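Long-range contacts in TRAP solute Binding Protein (Uncultured marine bacterium, PDB 5I7I), which probably delivers aromatic acids to a TRAP transporter, as a solute-binding protein that holds 3-hydroxybenzoate in its pocket: residues Val26-Ser31 with Lys60-Pro65; Pro74-Gln79 with Asp86-Val91; Thr90-Thr95 with Pro237-Met242; Gly97-Leu102 with Ser131-Tyr136. One frame throughout, in Å; residues are numbered along the deposited sequence.

How the contacts relate
All four contacts build the domain whose five-stranded sheet borders the ligand pocket. Contact 1 pairs two parallel strands at the sheet's margin and is only partly buried; backbone bonds hold it, with Phe29 packing on one face and a Tyr64-Glu62 bond within one strand on the other. Contacts 2 and 3 are buried, share Thr90 and Val91 on strand 87-91, and both touch 3-hydroxybenzoate. They differ in chemistry: contact 2 is mainly apolar, a helix laid on a strand, whereas contact 3 is antiparallel backbone pairing with aromatic rings turned to the ligand. Contact 4 joins two loops away from the ligand, around a buried carboxylate, and packs against contact 3 through Phe99 and Leu239.

Contact 1 of 4, residues Val26-Ser31 with Lys60-Pro65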
# COMPACT_ATOMS: atom_id res chain seq x y z
N VAL A 26 -3.45 21.42 17.39
CA VAL A 26 -3.32 21.34 15.94
C VAL A 26 -2.34 20.23 15.61
O VAL A 26 -1.22 20.18 16.15
CB VAL A 26 -2.84 22.69 15.37
CG1 VAL A 26 -2.61 22.57 13.86
CG2 VAL A 26 -3.85 23.78 15.68
N LEU A 27 -2.74 19.34 14.72
CA LEU A 27 -1.87 18.28 14.24
C LEU A 27 -1.64 18.44 12.74
O LEU A 27 -2.60 18.49 11.96
CB LEU A 27 -2.47 16.90 14.50
CG LEU A 27 -2.81 16.64 15.96
CD1 LEU A 27 -3.55 15.30 16.10
CD2 LEU A 27 -1.55 16.66 16.80
N LYS A 28 -0.38 18.49 12.34
CA LYS A 28 -0.01 18.64 10.94
C LYS A 28 0.06 17.27 10.28
O LYS A 28 0.90 16.44 10.67
CB LYS A 28 1.35 19.31 10.83
CG LYS A 28 1.43 20.70 11.42
CD LYS A 28 2.86 21.22 11.49
CE LYS A 28 2.96 22.47 12.31
NZ LYS A 28 4.39 22.82 12.61
N PHE A 29 -0.80 17.03 9.30
CA PHE A 29 -0.79 15.81 8.53
C PHE A 29 -0.10 16.06 7.19
O PHE A 29 -0.43 17.03 6.49
CB PHE A 29 -2.20 15.31 8.27
CG PHE A 29 -2.27 14.20 7.25
CD1 PHE A 29 -2.06 12.87 7.61
CD2 PHE A 29 -2.48 14.50 5.91
CE1 PHE A 29 -2.09 11.89 6.65
CE2 PHE A 29 -2.50 13.50 4.96
CZ PHE A 29 -2.31 12.20 5.34
N HIS A 30 0.80 15.17 6.81
CA HIS A 30 1.54 15.30 5.56
C HIS A 30 1.46 14.00 4.76
O HIS A 30 1.58 12.91 5.32
CB HIS A 30 3.01 15.64 5.87
CG HIS A 30 3.72 16.30 4.75
ND1 HIS A 30 5.09 16.27 4.62
CD2 HIS A 30 3.27 17.06 3.71
CE1 HIS A 30 5.45 16.97 3.56
NE2 HIS A 30 4.36 17.45 2.98
N SER A 31 1.26 14.11 3.44
CA SER A 31 1.29 12.93 2.59
C SER A 31 1.59 13.36 1.16
O SER A 31 1.60 14.55 0.84
CB SER A 31 -0.02 12.16 2.68
OG SER A 31 0.09 10.89 2.09
N LYS A 60 -7.56 19.34 15.97
CA LYS A 60 -7.71 19.86 14.62
C LYS A 60 -6.56 19.35 13.76
O LYS A 60 -5.40 19.74 13.97
CB LYS A 60 -7.66 21.39 14.63
CG LYS A 60 -8.81 22.06 15.33
CD LYS A 60 -8.69 23.59 15.19
CE LYS A 60 -9.96 24.32 15.57
NZ LYS A 60 -10.33 24.15 17.00
N VAL A 61 -6.87 18.53 12.77
CA VAL A 61 -5.88 18.07 11.81
C VAL A 61 -5.86 19.03 10.63
O VAL A 61 -6.92 19.34 10.05
CB VAL A 61 -6.21 16.64 11.37
CG1 VAL A 61 -5.16 16.13 10.38
CG2 VAL A 61 -6.32 15.73 12.57
N GLU A 62 -4.67 19.53 10.28
CA GLU A 62 -4.44 20.31 9.07
C GLU A 62 -3.84 19.36 8.03
O GLU A 62 -2.78 18.78 8.26
CB GLU A 62 -3.46 21.46 9.30
CG GLU A 62 -3.87 22.54 10.27
CD GLU A 62 -2.74 23.57 10.55
OE1 GLU A 62 -1.53 23.36 10.19
OE2 GLU A 62 -3.11 24.59 11.16
N ILE A 63 -4.49 19.24 6.89
CA ILE A 63 -4.12 18.24 5.90
C ILE A 63 -3.28 18.89 4.80
O ILE A 63 -3.78 19.77 4.09
CB ILE A 63 -5.37 17.57 5.30
CG1 ILE A 63 -6.10 16.79 6.38
CG2 ILE A 63 -5.01 16.68 4.11
CD1 ILE A 63 -7.42 16.20 5.95
N TYR A 64 -2.05 18.43 4.63
CA TYR A 64 -1.14 18.92 3.59
C TYR A 64 -0.84 17.79 2.61
O TYR A 64 0.04 16.94 2.87
CB TYR A 64 0.15 19.45 4.21
CG TYR A 64 -0.09 20.61 5.15
CD1 TYR A 64 -0.13 21.90 4.67
CD2 TYR A 64 -0.31 20.40 6.50
CE1 TYR A 64 -0.37 22.96 5.50
CE2 TYR A 64 -0.55 21.46 7.36
CZ TYR A 64 -0.59 22.75 6.85
OH TYR A 64 -0.80 23.83 7.67
N PRO A 65 -1.56 17.71 1.50
CA PRO A 65 -1.32 16.67 0.48
C PRO A 65 -0.17 17.09 -0.43
O PRO A 65 0.41 18.17 -0.28
CB PRO A 65 -2.65 16.67 -0.27
CG PRO A 65 -3.04 18.10 -0.27
CD PRO A 65 -2.63 18.63 1.09
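Strand residues Val26-Ser31 and Lys60-Tyr64 run side by side in parallel, their short axes 4.6 Å apart at closest approach and turned by 26°. Leu27, Phe29 and Ser31 give their N-H groups to the carbonyls of Lys60, Glu62 and Tyr64, and the carbonyls of Leu27 and Phe29 receive the N-H groups of Glu62 and Tyr64. On one face Phe29 carries the packing. Its CB rests 3.7 Å from Val61 CG1, and with CG anti to the backbone N (chi1 169°) ring atom CD2 comes within 3.8 Å of Ile63 CG2. On the other face the Tyr64 hydroxyl donates to Glu62 OE1 of the same strand, 2.7 Å from OH, reaching it from above the carboxylate plane. The Glu62 carboxylate also lies against a methyl of the neighbouring strand, with OE2 3.4 Å from Val26 CG1. Tyr64 meanwhile turns a ring edge to the backbone, CD2 lying 3.4 Å from Phe29 O. The two strands belong to a beta-alpha-beta unit whose helix 38-54 covers the Phe29 face through Asn40 and Val44; on the His30 face Gln79 of helix 76-82 accepts from His30 ND1, and strand 87-91 continues the sheet beside strand 25-31.

Contact 2 of 4, residues Pro74-Gln79 with Asp86-Val91; sequences PQLVDQ and DIVWTV. With 3HB (3-hydroxybenzoic acid), chain C.
Leu76 points from its helix toward strand 87-91 and divides its two methyls between Val88 and Thr90. With CG anti to the carbonyl carbon (chi1 -71°) the CD1 branch runs on extended past Thr90, the two side chains heading in opposite directions and CD1 lying 3.7 Å from Thr90 OG1, while CD2 meets Val88 CG1 at 4.0 Å. CD1 also lies over the backbone, 3.8 Å from Trp89 O, a carbonyl whose polar partner is Ser31 OG. Val88 answers with CG1, which on the helix side of the strand touches Leu76 O at 3.7 Å. Helix 76-82 is the connection between strands 59-64 and 87-91, a beta-alpha-beta crossover in a sheet of strand order 2-1-3-5-4, the order expected for class II periplasmic binding proteins. Thr90 divides its two branches between the helix residues. Its OG1 is anti to the backbone N (chi1 -170°), leaving CG2 between N and the carbonyl carbon, where it meets Val77 CG1 at 3.8 Å with the two side chains crossing at about a right angle. A water 2.8 Å from Thr90 OG1 bonds to that hydroxyl and weakly accepts from Val77 N, bridging helix and strand. Trp89 leaves the strand away from the helix, and the far edge of its indole meets 3-hydroxybenzoate, with CH2 3.8 Å from ligand C5.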
# COMPACT_ATOMS: atom_id res chain seq x y z
N PRO A 74 9.68 9.39 0.30
CA PRO A 74 10.35 8.52 1.28
C PRO A 74 10.64 9.22 2.59
O PRO A 74 10.84 8.55 3.60
CB PRO A 74 11.64 8.10 0.57
CG PRO A 74 11.36 8.30 -0.86
CD PRO A 74 10.48 9.53 -0.92
N GLN A 75 10.65 10.55 2.60
CA GLN A 75 10.97 11.28 3.82
C GLN A 75 9.80 11.37 4.80
O GLN A 75 10.02 11.77 5.95
CB GLN A 75 11.46 12.68 3.49
CG GLN A 75 12.68 12.69 2.63
CD GLN A 75 13.14 14.07 2.35
OE1 GLN A 75 12.71 14.67 1.36
NE2 GLN A 75 13.98 14.61 3.22
N LEU A 76 8.59 11.02 4.38
CA LEU A 76 7.44 11.14 5.27
C LEU A 76 7.67 10.39 6.58
O LEU A 76 7.35 10.91 7.66
CB LEU A 76 6.16 10.67 4.58
CG LEU A 76 5.64 11.59 3.48
CD1 LEU A 76 4.62 10.85 2.60
CD2 LEU A 76 5.03 12.84 4.10
N VAL A 77 8.23 9.18 6.54
CA VAL A 77 8.46 8.45 7.78
C VAL A 77 9.46 9.17 8.67
O VAL A 77 9.34 9.14 9.90
CB VAL A 77 8.87 6.98 7.54
CG1 VAL A 77 7.70 6.17 7.02
CG2 VAL A 77 10.05 6.87 6.60
N ASP A 78 10.47 9.81 8.08
CA ASP A 78 11.43 10.55 8.90
C ASP A 78 10.78 11.77 9.53
O ASP A 78 10.98 12.05 10.71
CB ASP A 78 12.63 11.00 8.05
CG ASP A 78 13.39 9.84 7.46
OD1 ASP A 78 13.39 8.75 8.07
OD2 ASP A 78 14.00 10.04 6.39
N GLN A 79 9.98 12.49 8.74
CA GLN A 79 9.30 13.69 9.23
C GLN A 79 8.41 13.37 10.43
O GLN A 79 8.42 14.08 11.44
CB GLN A 79 8.48 14.32 8.11
CG GLN A 79 9.33 14.90 7.00
CD GLN A 79 8.51 15.45 5.87
OE1 GLN A 79 7.34 15.10 5.73
NE2 GLN A 79 9.11 16.28 5.04
N ASP A 86 3.15 15.83 12.36
CA ASP A 86 2.54 15.04 13.42
C ASP A 86 1.93 13.74 12.95
O ASP A 86 1.89 12.78 13.72
CB ASP A 86 1.45 15.88 14.08
CG ASP A 86 2.01 17.12 14.70
OD1 ASP A 86 2.94 16.99 15.51
OD2 ASP A 86 1.57 18.22 14.34
N ILE A 87 1.44 13.67 11.72
CA ILE A 87 0.77 12.48 11.18
C ILE A 87 1.16 12.36 9.71
O ILE A 87 1.23 13.37 9.00
CB ILE A 87 -0.77 12.56 11.29
CG1 ILE A 87 -1.22 12.89 12.71
CG2 ILE A 87 -1.42 11.25 10.80
CD1 ILE A 87 -2.70 13.17 12.81
N VAL A 88 1.39 11.13 9.25
CA VAL A 88 1.59 10.87 7.83
C VAL A 88 0.81 9.64 7.41
O VAL A 88 0.49 8.76 8.20
CB VAL A 88 3.06 10.71 7.42
CG1 VAL A 88 3.84 11.96 7.80
CG2 VAL A 88 3.66 9.47 8.03
N TRP A 89 0.50 9.61 6.11
CA TRP A 89 0.07 8.41 5.41
C TRP A 89 1.09 8.17 4.31
O TRP A 89 1.40 9.07 3.53
CB TRP A 89 -1.33 8.58 4.82
CG TRP A 89 -1.86 7.34 4.13
CD1 TRP A 89 -2.63 6.37 4.68
CD2 TRP A 89 -1.69 6.98 2.75
NE1 TRP A 89 -2.93 5.41 3.75
CE2 TRP A 89 -2.36 5.77 2.55
CE3 TRP A 89 -1.02 7.56 1.68
CZ2 TRP A 89 -2.41 5.13 1.32
CZ3 TRP A 89 -1.05 6.92 0.46
CH2 TRP A 89 -1.73 5.72 0.29
N THR A 90 1.63 6.95 4.25
CA THR A 90 2.64 6.69 3.24
C THR A 90 2.68 5.21 2.91
O THR A 90 1.93 4.40 3.45
CB THR A 90 4.00 7.22 3.73
OG1 THR A 90 4.91 7.16 2.63
CG2 THR A 90 4.53 6.41 4.90
N VAL A 91 3.58 4.86 1.98
CA VAL A 91 3.84 3.47 1.59
C VAL A 91 5.12 3.03 2.30
O VAL A 91 6.16 3.66 2.14
CB VAL A 91 3.99 3.34 0.06
CG1 VAL A 91 4.39 1.93 -0.34
CG2 VAL A 91 2.67 3.69 -0.67
C1' 3HB C . 1.75 2.77 -5.14
O1' 3HB C . 1.69 1.78 -5.91
O2' 3HB C . 2.85 3.36 -4.95
C1 3HB C . 0.49 3.32 -4.49
C2 3HB C . -0.69 2.59 -4.57
C3 3HB C . -1.84 3.07 -3.99
C4 3HB C . -1.84 4.28 -3.36
C5 3HB C . -0.66 5.01 -3.27
C6 3HB C . 0.51 4.54 -3.83
O3 3HB C . -3.00 2.33 -4.08
O HOH W 1 7.50 7.59 3.57

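Contact 3 of 4, residues Thr90-Thr95 with Pro237-Met242; sequences TVAGYT and PFLFLM. With 3HB (3-hydroxybenzoic acid), chain C.
The phenyl ring of Phe238 meets Val91 edge-on, CD1 lying 3.9 Å from Val91 CG2 and nearly in one plane with it. Further round the same ring, CZ approaches the phenolic O3 of 3-hydroxybenzoate at 3.7 Å, again at the edge; Trp89 and Trp274 meet this ring with their planes inclined to it. The Tyr94 ring instead receives Val91 on one face, CB standing 3.5 Å above its plane over the centre. Val91, Tyr94, Phe238 and Trp89 line the ligand pocket of a periplasmic-binding-protein fold, where strand 87-91 pairs antiparallel with strand 237-243. Thr90 and Leu239 form a hydrogen-bonded pair, each N-H reaching the other's carbonyl at 2.9 Å between N and O, and Val91 and Phe238 follow as a non-hydrogen-bonded pair. Phe238 holds CG anti to its carbonyl carbon (chi1 -60°), which lays the ring beside Val91 on the pocket face. A serine in place of Phe238 would probably leave Val91 CG2 without its aromatic neighbour and open a gap beside the ligand's phenolic end. Past the strand the chain turns through a short 3-10 segment that carries Tyr94, whose OH donates to ligand O2' at 2.6 Å; Arg168 and Glu210 also hydrogen-bond the ligand. On the sheet face away from Phe238, Leu239 CD1 packs on CB of Ala92, in the 3-10 segment. Pro237 O accepts from Ala92 N and from a water that itself accepts from Gly93 N at 2.9 Å.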
# COMPACT_ATOMS: atom_id res chain seq x y z
N THR A 90 1.63 6.95 4.25
CA THR A 90 2.64 6.69 3.24
C THR A 90 2.68 5.21 2.91
O THR A 90 1.93 4.40 3.45
CB THR A 90 4.00 7.22 3.73
OG1 THR A 90 4.91 7.16 2.63
CG2 THR A 90 4.53 6.41 4.90
N VAL A 91 3.58 4.86 1.98
CA VAL A 91 3.84 3.47 1.59
C VAL A 91 5.12 3.03 2.30
O VAL A 91 6.16 3.66 2.14
CB VAL A 91 3.99 3.34 0.06
CG1 VAL A 91 4.39 1.93 -0.34
CG2 VAL A 91 2.67 3.69 -0.67
N ALA A 92 5.04 1.95 3.09
CA ALA A 92 6.18 1.52 3.90
C ALA A 92 7.41 1.30 3.04
O ALA A 92 8.52 1.75 3.37
CB ALA A 92 5.84 0.23 4.63
N GLY A 93 7.25 0.59 1.93
CA GLY A 93 8.35 0.23 1.07
C GLY A 93 8.93 1.35 0.23
O GLY A 93 9.90 1.11 -0.50
N TYR A 94 8.39 2.57 0.30
CA TYR A 94 9.08 3.68 -0.33
C TYR A 94 10.43 3.94 0.32
O TYR A 94 11.27 4.62 -0.28
CB TYR A 94 8.25 4.96 -0.29
CG TYR A 94 7.10 5.06 -1.29
CD1 TYR A 94 6.79 4.02 -2.17
CD2 TYR A 94 6.34 6.21 -1.35
CE1 TYR A 94 5.75 4.15 -3.05
CE2 TYR A 94 5.31 6.34 -2.23
CZ TYR A 94 5.01 5.33 -3.08
OH TYR A 94 3.96 5.51 -3.96
N THR A 95 10.67 3.41 1.52
CA THR A 95 11.96 3.43 2.19
C THR A 95 12.44 1.99 2.32
O THR A 95 12.03 1.29 3.26
CB THR A 95 11.85 4.07 3.57
OG1 THR A 95 10.72 3.55 4.28
CG2 THR A 95 11.71 5.57 3.43
N PRO A 237 2.03 -2.62 1.93
CA PRO A 237 1.51 -1.99 3.15
C PRO A 237 1.63 -0.47 3.16
O PRO A 237 2.67 0.10 2.82
CB PRO A 237 2.34 -2.62 4.27
CG PRO A 237 2.68 -3.93 3.74
CD PRO A 237 2.94 -3.72 2.28
N PHE A 238 0.54 0.15 3.57
CA PHE A 238 0.45 1.56 3.92
C PHE A 238 0.65 1.76 5.42
O PHE A 238 0.22 0.94 6.22
CB PHE A 238 -0.94 2.08 3.59
CG PHE A 238 -1.36 1.97 2.15
CD1 PHE A 238 -0.51 2.33 1.12
CD2 PHE A 238 -2.64 1.55 1.85
CE1 PHE A 238 -0.93 2.27 -0.21
CE2 PHE A 238 -3.09 1.49 0.54
CZ PHE A 238 -2.23 1.86 -0.49
N LEU A 239 1.28 2.88 5.78
CA LEU A 239 1.49 3.26 7.16
C LEU A 239 0.73 4.55 7.42
O LEU A 239 0.92 5.54 6.71
CB LEU A 239 2.97 3.52 7.44
CG LEU A 239 3.93 2.40 7.06
CD1 LEU A 239 5.37 2.83 7.31
CD2 LEU A 239 3.59 1.13 7.84
N PHE A 240 -0.09 4.53 8.47
CA PHE A 240 -0.80 5.71 8.96
C PHE A 240 -0.28 5.90 10.38
O PHE A 240 -0.60 5.10 11.27
CB PHE A 240 -2.31 5.49 8.89
CG PHE A 240 -3.16 6.72 9.19
CD1 PHE A 240 -2.85 7.98 8.71
CD2 PHE A 240 -4.34 6.55 9.93
CE1 PHE A 240 -3.70 9.05 8.98
CE2 PHE A 240 -5.15 7.61 10.21
CZ PHE A 240 -4.83 8.85 9.75
N LEU A 241 0.60 6.88 10.56
CA LEU A 241 1.43 6.99 11.75
C LEU A 241 1.36 8.39 12.34
O LEU A 241 1.22 9.38 11.62
CB LEU A 241 2.90 6.76 11.38
CG LEU A 241 3.25 5.44 10.69
CD1 LEU A 241 4.73 5.44 10.38
CD2 LEU A 241 2.87 4.27 11.54
N MET A 242 1.50 8.46 13.66
CA MET A 242 1.56 9.71 14.39
C MET A 242 2.90 9.79 15.11
O MET A 242 3.47 8.78 15.54
CB MET A 242 0.42 9.77 15.40
CG MET A 242 0.32 11.06 16.19
SD MET A 242 -1.16 11.14 17.18
CE MET A 242 -2.36 11.76 16.03
C1' 3HB C . 1.75 2.77 -5.14
O1' 3HB C . 1.69 1.78 -5.91
O2' 3HB C . 2.85 3.36 -4.95
C1 3HB C . 0.49 3.32 -4.49
C2 3HB C . -0.69 2.59 -4.57
C3 3HB C . -1.84 3.07 -3.99
C4 3HB C . -1.84 4.28 -3.36
C5 3HB C . -0.66 5.01 -3.27
C6 3HB C . 0.51 4.54 -3.83
O3 3HB C . -3.00 2.33 -4.08
O HOH W 2 4.88 -0.98 1.52

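Contact 4 of 4, residues Gly97-Leu102 with Ser131-Tyr136; sequences GRFPHL and SDLKDY
A buried carboxylate, that of Asp132, is pushed into the bend formed by Phe99-Leu102 and gathers donors from both backbone and side chain. OD1 takes the strongest of them, the N-H of His101 ND1, 2.8 Å away and nearly straight at 162°. Asp132 OD1 lies close to the plane of the imidazole, whereas ND1 comes to it from above the carboxylate plane, the two flat groups being turned 71° to each other. OD2 faces the backbone, where His101 N at 2.9 Å and Leu102 N at a longer distance give weak, bent bonds. His101 CB rests against this same oxygen, with CG anti to the carbonyl carbon (chi1 -71°), a torsion that swings the ring toward OD1. If an alanine stood at His101, Asp132 OD1 would probably be left without this donor and the carboxylate, held by the weak backbone bonds, could turn more freely. Beside this polar site Phe99 sets a ring edge on the backbone, CD1 being 3.4 Å from Asp132 O. That carbonyl also accepts from a water which donates in turn to Arg98 O and so ties the two loops together. Leu133 CD2 meets Phe99 CE1 at 3.6 Å, and Tyr136, at the end of a type I turn from Leu133, approaches the same ring carbon with its CE1. Leu239 and Val77 extend the apolar surroundings of Phe99 toward the sheet and helix 76-82. The pairing of His101 with a buried carboxylate would favour a proton on ND1 and probably polarise the imidazole, perhaps raising its affinity for a second proton.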
# COMPACT_ATOMS: atom_id res chain seq x y z
N GLY A 97 14.08 -1.47 3.24
CA GLY A 97 14.77 -2.03 4.38
C GLY A 97 14.35 -1.50 5.73
O GLY A 97 14.72 -2.09 6.75
N ARG A 98 13.57 -0.43 5.78
CA ARG A 98 13.26 0.22 7.04
C ARG A 98 12.24 -0.54 7.86
O ARG A 98 12.26 -0.47 9.09
CB ARG A 98 12.74 1.63 6.74
CG ARG A 98 12.51 2.49 7.96
CD ARG A 98 13.63 3.47 8.21
NE ARG A 98 13.17 4.59 9.03
CZ ARG A 98 13.14 5.87 8.66
NH1 ARG A 98 13.59 6.25 7.47
NH2 ARG A 98 12.68 6.78 9.51
N PHE A 99 11.34 -1.28 7.21
CA PHE A 99 10.25 -2.00 7.88
C PHE A 99 10.28 -3.44 7.39
O PHE A 99 9.41 -3.87 6.62
CB PHE A 99 8.90 -1.31 7.63
CG PHE A 99 8.93 0.16 7.94
CD1 PHE A 99 8.91 0.62 9.25
CD2 PHE A 99 8.99 1.08 6.91
CE1 PHE A 99 8.94 1.97 9.53
CE2 PHE A 99 9.03 2.43 7.18
CZ PHE A 99 9.00 2.89 8.49
N PRO A 100 11.28 -4.21 7.81
CA PRO A 100 11.53 -5.49 7.15
C PRO A 100 10.44 -6.51 7.37
O PRO A 100 10.16 -7.33 6.48
CB PRO A 100 12.86 -5.95 7.75
CG PRO A 100 12.96 -5.20 9.06
CD PRO A 100 12.32 -3.86 8.77
N HIS A 101 9.80 -6.51 8.55
CA HIS A 101 8.73 -7.48 8.77
C HIS A 101 7.61 -7.30 7.76
O HIS A 101 6.99 -8.29 7.33
CB HIS A 101 8.14 -7.34 10.17
CG HIS A 101 9.05 -7.80 11.27
ND1 HIS A 101 10.05 -7.01 11.79
CD2 HIS A 101 9.04 -8.93 12.01
CE1 HIS A 101 10.67 -7.66 12.76
NE2 HIS A 101 10.06 -8.82 12.93
N LEU A 102 7.32 -6.06 7.39
CA LEU A 102 6.17 -5.79 6.54
C LEU A 102 6.37 -6.32 5.13
O LEU A 102 5.38 -6.51 4.41
CB LEU A 102 5.86 -4.30 6.54
CG LEU A 102 5.57 -3.70 7.92
CD1 LEU A 102 5.17 -2.23 7.79
CD2 LEU A 102 4.54 -4.48 8.69
N SER A 131 8.43 -4.36 16.39
CA SER A 131 9.68 -3.62 16.42
C SER A 131 9.85 -2.70 15.21
O SER A 131 10.58 -1.71 15.30
CB SER A 131 10.86 -4.58 16.55
OG SER A 131 10.98 -5.42 15.41
N ASP A 132 9.22 -3.02 14.08
CA ASP A 132 9.32 -2.17 12.90
C ASP A 132 8.81 -0.76 13.18
O ASP A 132 9.30 0.20 12.58
CB ASP A 132 8.53 -2.76 11.75
CG ASP A 132 9.29 -3.81 10.95
OD1 ASP A 132 10.38 -4.24 11.38
OD2 ASP A 132 8.74 -4.19 9.90
N LEU A 133 7.83 -0.61 14.06
CA LEU A 133 7.13 0.66 14.25
C LEU A 133 7.27 1.20 15.66
O LEU A 133 6.55 2.14 16.04
CB LEU A 133 5.67 0.51 13.81
CG LEU A 133 5.56 0.24 12.30
CD1 LEU A 133 4.15 -0.20 11.92
CD2 LEU A 133 5.93 1.49 11.51
N LYS A 134 8.20 0.64 16.45
CA LYS A 134 8.37 1.06 17.84
C LYS A 134 8.64 2.55 17.99
O LYS A 134 8.36 3.12 19.05
CB LYS A 134 9.48 0.23 18.51
CG LYS A 134 10.88 0.45 17.94
CD LYS A 134 11.94 -0.36 18.66
CE LYS A 134 13.32 0.04 18.18
NZ LYS A 134 13.45 -0.20 16.72
N ASP A 135 9.18 3.22 16.96
CA ASP A 135 9.53 4.63 17.09
C ASP A 135 8.36 5.56 16.79
O ASP A 135 8.55 6.78 16.79
CB ASP A 135 10.72 5.00 16.19
CG ASP A 135 12.02 4.30 16.57
OD1 ASP A 135 12.15 3.84 17.73
OD2 ASP A 135 12.91 4.23 15.71
N TYR A 136 7.17 5.01 16.54
CA TYR A 136 5.99 5.76 16.12
C TYR A 136 4.80 5.41 17.00
O TYR A 136 4.76 4.35 17.65
CB TYR A 136 5.61 5.43 14.67
CG TYR A 136 6.75 5.50 13.68
CD1 TYR A 136 7.62 4.43 13.53
CD2 TYR A 136 7.00 6.66 12.94
CE1 TYR A 136 8.68 4.49 12.65
CE2 TYR A 136 8.07 6.73 12.05
CZ TYR A 136 8.90 5.64 11.91
OH TYR A 136 9.95 5.66 11.04
O HOH W 3 11.86 3.70 11.27
O HOH W 4 11.69 0.83 11.38